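PDB 4CVU: beta-mannosidase from Trichoderma harzianum, which probably hydrolyses terminal beta-linked mannose residues from the non-reducing ends of oligosaccharides, as a fungal member of glycoside hydrolase family 2. Local coordinates for residues V159-N167 / Y185-K193. Residues are numbered along the deposited sequence; the frame is centred on the assembly and turned at random.
Sequences VPRIINAIN and YPNRQWVRK. With NAG (2-acetamido-2-deoxy-beta-D-glucopyranose), chain J.
Ile163 holds CG1 between its backbone N and carbonyl carbon (chi1 63°), which sets it against Asn187. Asn187 holds CG beside its own N (chi1 -60°), which turns its amide to the helix. The two side chains cross obliquely, with Ile163 CG1 3.9 Å from Asn187 CB. Ile163 CD1 reaches on to the carbonyl oxygen of Pro186. Ile163 CG2 packs on Val191 CG1 at 3.6 Å.

The amide of Asn187 bonds to the helix at one point. Asn187 ND2 donates a hydrogen bond to Asn164 OD1 over 3.0 Å. The acceptor lies in the Asn187 amide plane, but the donor is tilted 31° from the Asn164 carbonyl plane. A water also donates to Asn164 OD1 and joins it to Pro186 O. Asn187 OD1 lies 3.2 Å from Asn167 CG, the amide carbon of the glycosylated side chain. With an alanine replacing Asn187, Asn164 OD1 would probably lose its amide donor and a gap would probably open beside Asn167.

The contact lies in the galactose-binding-like domain of this family 2 enzyme. Here the loop following helix 159-168 folds back on it, with a 3-10 turn at 188-190. Asn167 ND2 is bonded covalently to NAG C1, the mark of an N-glycan. The sugar's acetamide methyl C8 rests 3.4 Å from Pro186 CB.

Two aromatic rings pack against the helix, one before and one after Asn187 in the chain. Pro160 CG sits over a face of Tyr185 in a CH-pi contact, 4.0 Å from the ring centroid. Ile166 CG2 makes another over the five-membered ring of Trp190. A second water lies in the plane of the indole at its edge. It accepts from Trp190 NE1 and donates to Asn167 OD1, 2.8 Å from each. Val159 CG2 packs on Lys193 CD, while Lys193 NZ forms salt bridges with Asp197 and Asp113.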
loop_
_atom_site.group_PDB
_atom_site.type_symbol
_atom_site.label_atom_id
_atom_site.label_comp_id
_atom_site.label_asym_id
_atom_site.label_seq_id
_atom_site.Cartn_x
_atom_site.Cartn_y
_atom_site.Cartn_z
ATOM N N VAL A 159 25.038 -15.096 -4.241
ATOM C CA VAL A 159 25.750 -15.594 -3.077
ATOM C C VAL A 159 25.246 -16.966 -2.582
ATOM O O VAL A 159 26.064 -17.836 -2.238
ATOM C CB VAL A 159 25.836 -14.552 -1.952
ATOM C CG1 VAL A 159 26.595 -15.077 -0.740
ATOM C CG2 VAL A 159 26.532 -13.289 -2.435
ATOM N N PRO A 160 23.913 -17.178 -2.533
ATOM C CA PRO A 160 23.353 -18.471 -2.184
ATOM C C PRO A 160 23.866 -19.602 -3.063
ATOM O O PRO A 160 24.152 -20.688 -2.577
ATOM C CB PRO A 160 21.874 -18.276 -2.462
ATOM C CG PRO A 160 21.627 -16.855 -2.144
ATOM C CD PRO A 160 22.868 -16.138 -2.575
ATOM N N ARG A 161 23.951 -19.333 -4.352
ATOM C CA ARG A 161 24.422 -20.339 -5.315
ATOM C C ARG A 161 25.871 -20.696 -5.055
ATOM O O ARG A 161 26.222 -21.873 -5.027
ATOM C CB ARG A 161 24.270 -19.842 -6.754
ATOM C CG ARG A 161 24.777 -20.847 -7.786
ATOM C CD ARG A 161 24.142 -20.611 -9.141
ATOM N NE ARG A 161 24.598 -19.353 -9.703
ATOM C CZ ARG A 161 23.911 -18.599 -10.556
ATOM N NH1 ARG A 161 22.706 -18.928 -10.961
ATOM N NH2 ARG A 161 24.441 -17.475 -10.984
ATOM N N ILE A 162 26.700 -19.681 -4.834
ATOM C CA ILE A 162 28.108 -19.905 -4.579
ATOM C C ILE A 162 28.316 -20.653 -3.239
ATOM O O ILE A 162 29.067 -21.623 -3.188
ATOM C CB ILE A 162 28.905 -18.592 -4.649
ATOM C CG1 ILE A 162 28.888 -18.008 -6.069
ATOM C CG2 ILE A 162 30.356 -18.791 -4.275
ATOM C CD1 ILE A 162 29.472 -16.610 -6.158
ATOM N N ILE A 163 27.662 -20.223 -2.157
ATOM C CA ILE A 163 27.792 -20.943 -0.853
ATOM C C ILE A 163 27.144 -22.340 -0.861
ATOM O O ILE A 163 27.595 -23.256 -0.131
ATOM C CB ILE A 163 27.277 -20.140 0.370
ATOM C CG1 ILE A 163 25.761 -19.855 0.250
ATOM C CG2 ILE A 163 28.099 -18.878 0.542
ATOM C CD1 ILE A 163 25.217 -18.773 1.165
ATOM N N ASN A 164 26.089 -22.518 -1.656
ATOM C CA ASN A 164 25.550 -23.852 -1.863
ATOM C C ASN A 164 26.579 -24.754 -2.571
ATOM O O ASN A 164 26.754 -25.890 -2.169
ATOM C CB ASN A 164 24.211 -23.834 -2.605
ATOM C CG ASN A 164 23.103 -23.212 -1.771
ATOM O OD1 ASN A 164 23.273 -22.957 -0.590
ATOM N ND2 ASN A 164 21.976 -22.958 -2.387
ATOM N N ALA A 165 27.267 -24.210 -3.568
ATOM C CA ALA A 165 28.286 -24.960 -4.322
ATOM C C ALA A 165 29.482 -25.307 -3.436
ATOM O O ALA A 165 29.986 -26.429 -3.490
ATOM C CB ALA A 165 28.723 -24.177 -5.558
ATOM N N ILE A 166 29.910 -24.357 -2.597
ATOM C CA ILE A 166 30.976 -24.600 -1.623
ATOM C C ILE A 166 30.581 -25.735 -0.678
ATOM O O ILE A 166 31.364 -26.687 -0.453
ATOM C CB ILE A 166 31.307 -23.347 -0.783
ATOM C CG1 ILE A 166 32.058 -22.330 -1.626
ATOM C CG2 ILE A 166 32.120 -23.721 0.450
ATOM C CD1 ILE A 166 32.235 -20.961 -0.989
ATOM N N ASN A 167 29.376 -25.643 -0.122
ATOM C CA ASN A 167 28.948 -26.627 0.861
ATOM C C ASN A 167 28.782 -28.062 0.273
ATOM O O ASN A 167 29.013 -29.054 0.958
ATOM C CB ASN A 167 27.652 -26.223 1.533
ATOM C CG ASN A 167 27.117 -27.326 2.400
ATOM O OD1 ASN A 167 27.568 -27.527 3.525
ATOM N ND2 ASN A 167 26.160 -28.083 1.859
ATOM N N TYR A 185 18.191 -18.411 4.144
ATOM C CA TYR A 185 19.209 -19.142 3.350
ATOM C C TYR A 185 20.171 -19.954 4.219
ATOM O O TYR A 185 20.597 -19.496 5.245
ATOM C CB TYR A 185 20.062 -18.217 2.508
ATOM C CG TYR A 185 19.272 -17.541 1.427
ATOM C CD1 TYR A 185 19.060 -18.167 0.192
ATOM C CD2 TYR A 185 18.701 -16.296 1.630
ATOM C CE1 TYR A 185 18.325 -17.556 -0.816
ATOM C CE2 TYR A 185 17.957 -15.668 0.630
ATOM C CZ TYR A 185 17.774 -16.285 -0.575
ATOM O OH TYR A 185 17.047 -15.635 -1.545
ATOM N N PRO A 186 20.502 -21.175 3.802
ATOM C CA PRO A 186 21.511 -21.990 4.464
ATOM C C PRO A 186 22.910 -21.641 4.021
ATOM O O PRO A 186 23.113 -20.945 3.045
ATOM C CB PRO A 186 21.201 -23.384 3.934
ATOM C CG PRO A 186 20.668 -23.115 2.559
ATOM C CD PRO A 186 19.814 -21.909 2.729
ATOM N N ASN A 187 23.882 -22.181 4.732
ATOM C CA ASN A 187 25.289 -22.115 4.356
ATOM C C ASN A 187 26.050 -20.810 4.535
ATOM O O ASN A 187 27.144 -20.709 4.024
ATOM C CB ASN A 187 25.527 -22.670 2.936
ATOM C CG ASN A 187 25.120 -24.112 2.795
ATOM O OD1 ASN A 187 25.423 -24.949 3.630
ATOM N ND2 ASN A 187 24.364 -24.381 1.798
ATOM N N ARG A 188 25.505 -19.853 5.293
ATOM C CA ARG A 188 26.082 -18.525 5.457
ATOM C C ARG A 188 27.469 -18.527 6.109
ATOM O O ARG A 188 28.221 -17.602 5.979
ATOM C CB ARG A 188 25.137 -17.605 6.234
ATOM C CG ARG A 188 25.051 -17.856 7.712
ATOM C CD ARG A 188 23.887 -17.142 8.426
ATOM N NE ARG A 188 23.558 -17.731 9.730
ATOM C CZ ARG A 188 24.153 -17.388 10.863
ATOM N NH1 ARG A 188 25.098 -16.527 10.831
ATOM N NH2 ARG A 188 23.827 -17.917 12.035
ATOM N N GLN A 189 27.795 -19.597 6.830
ATOM C CA GLN A 189 29.080 -19.660 7.512
ATOM C C GLN A 189 30.265 -19.617 6.519
ATOM O O GLN A 189 31.399 -19.302 6.907
ATOM C CB GLN A 189 29.140 -20.915 8.403
ATOM C CG GLN A 189 29.282 -22.260 7.689
ATOM C CD GLN A 189 27.964 -22.896 7.309
ATOM O OE1 GLN A 189 26.948 -22.205 7.098
ATOM N NE2 GLN A 189 27.979 -24.237 7.152
ATOM N N TRP A 190 29.994 -19.940 5.253
ATOM C CA TRP A 190 31.044 -20.055 4.218
ATOM C C TRP A 190 31.385 -18.735 3.546
ATOM O O TRP A 190 32.329 -18.671 2.781
ATOM C CB TRP A 190 30.652 -21.107 3.134
ATOM C CG TRP A 190 30.843 -22.464 3.656
ATOM C CD1 TRP A 190 29.877 -23.346 4.029
ATOM C CD2 TRP A 190 32.088 -23.074 3.968
ATOM N NE1 TRP A 190 30.441 -24.491 4.534
ATOM C CE2 TRP A 190 31.804 -24.344 4.510
ATOM C CE3 TRP A 190 33.430 -22.687 3.807
ATOM C CZ2 TRP A 190 32.812 -25.224 4.907
ATOM C CZ3 TRP A 190 34.433 -23.570 4.190
ATOM C CH2 TRP A 190 34.117 -24.817 4.738
ATOM N N VAL A 191 30.638 -17.674 3.839
ATOM C CA VAL A 191 30.870 -16.401 3.135
ATOM C C VAL A 191 31.107 -15.239 4.084
ATOM O O VAL A 191 30.356 -15.035 5.020
ATOM C CB VAL A 191 29.756 -16.088 2.129
ATOM C CG1 VAL A 191 28.375 -16.102 2.790
ATOM C CG2 VAL A 191 30.009 -14.743 1.460
ATOM N N ARG A 192 32.149 -14.463 3.822
ATOM C CA ARG A 192 32.404 -13.241 4.564
ATOM C C ARG A 192 31.525 -12.110 4.014
ATOM O O ARG A 192 31.971 -11.245 3.246
ATOM C CB ARG A 192 33.896 -12.892 4.486
ATOM C CG ARG A 192 34.794 -13.970 5.022
ATOM C CD ARG A 192 34.397 -14.415 6.396
ATOM N NE ARG A 192 34.158 -13.255 7.256
ATOM C CZ ARG A 192 33.254 -13.183 8.232
ATOM N NH1 ARG A 192 32.456 -14.207 8.529
ATOM N NH2 ARG A 192 33.152 -12.067 8.950
ATOM N N LYS A 193 30.259 -12.158 4.450
ATOM C CA LYS A 193 29.183 -11.237 4.071
ATOM C C LYS A 193 28.341 -11.103 5.326
ATOM O O LYS A 193 28.265 -12.021 6.193
ATOM C CB LYS A 193 28.353 -11.784 2.872
ATOM C CG LYS A 193 27.179 -10.902 2.391
ATOM C CD LYS A 193 26.675 -11.313 1.007
ATOM C CE LYS A 193 25.392 -10.590 0.538
ATOM N NZ LYS A 193 25.280 -9.198 1.047
HETATM C C1 NAG J . 25.626 -29.266 2.507
HETATM C C2 NAG J . 24.136 -29.533 2.392
HETATM C C3 NAG J . 23.699 -30.900 2.888
HETATM C C4 NAG J . 24.591 -32.031 2.367
HETATM C C5 NAG J . 26.068 -31.655 2.442
HETATM C C6 NAG J . 26.942 -32.722 1.768
HETATM C C7 NAG J . 22.636 -27.640 2.501
HETATM C C8 NAG J . 21.926 -26.692 3.421
HETATM N N2 NAG J . 23.397 -28.533 3.129
HETATM O O3 NAG J . 22.372 -31.074 2.435
HETATM O O4 NAG J . 24.381 -33.153 3.199
HETATM O O5 NAG J . 26.305 -30.360 1.878
HETATM O O6 NAG J . 27.680 -32.193 0.678
HETATM O O7 NAG J . 22.503 -27.547 1.265
HETATM O O HOH W 1 21.997 -20.524 0.513
HETATM O O HOH W 2 29.333 -26.842 5.654
#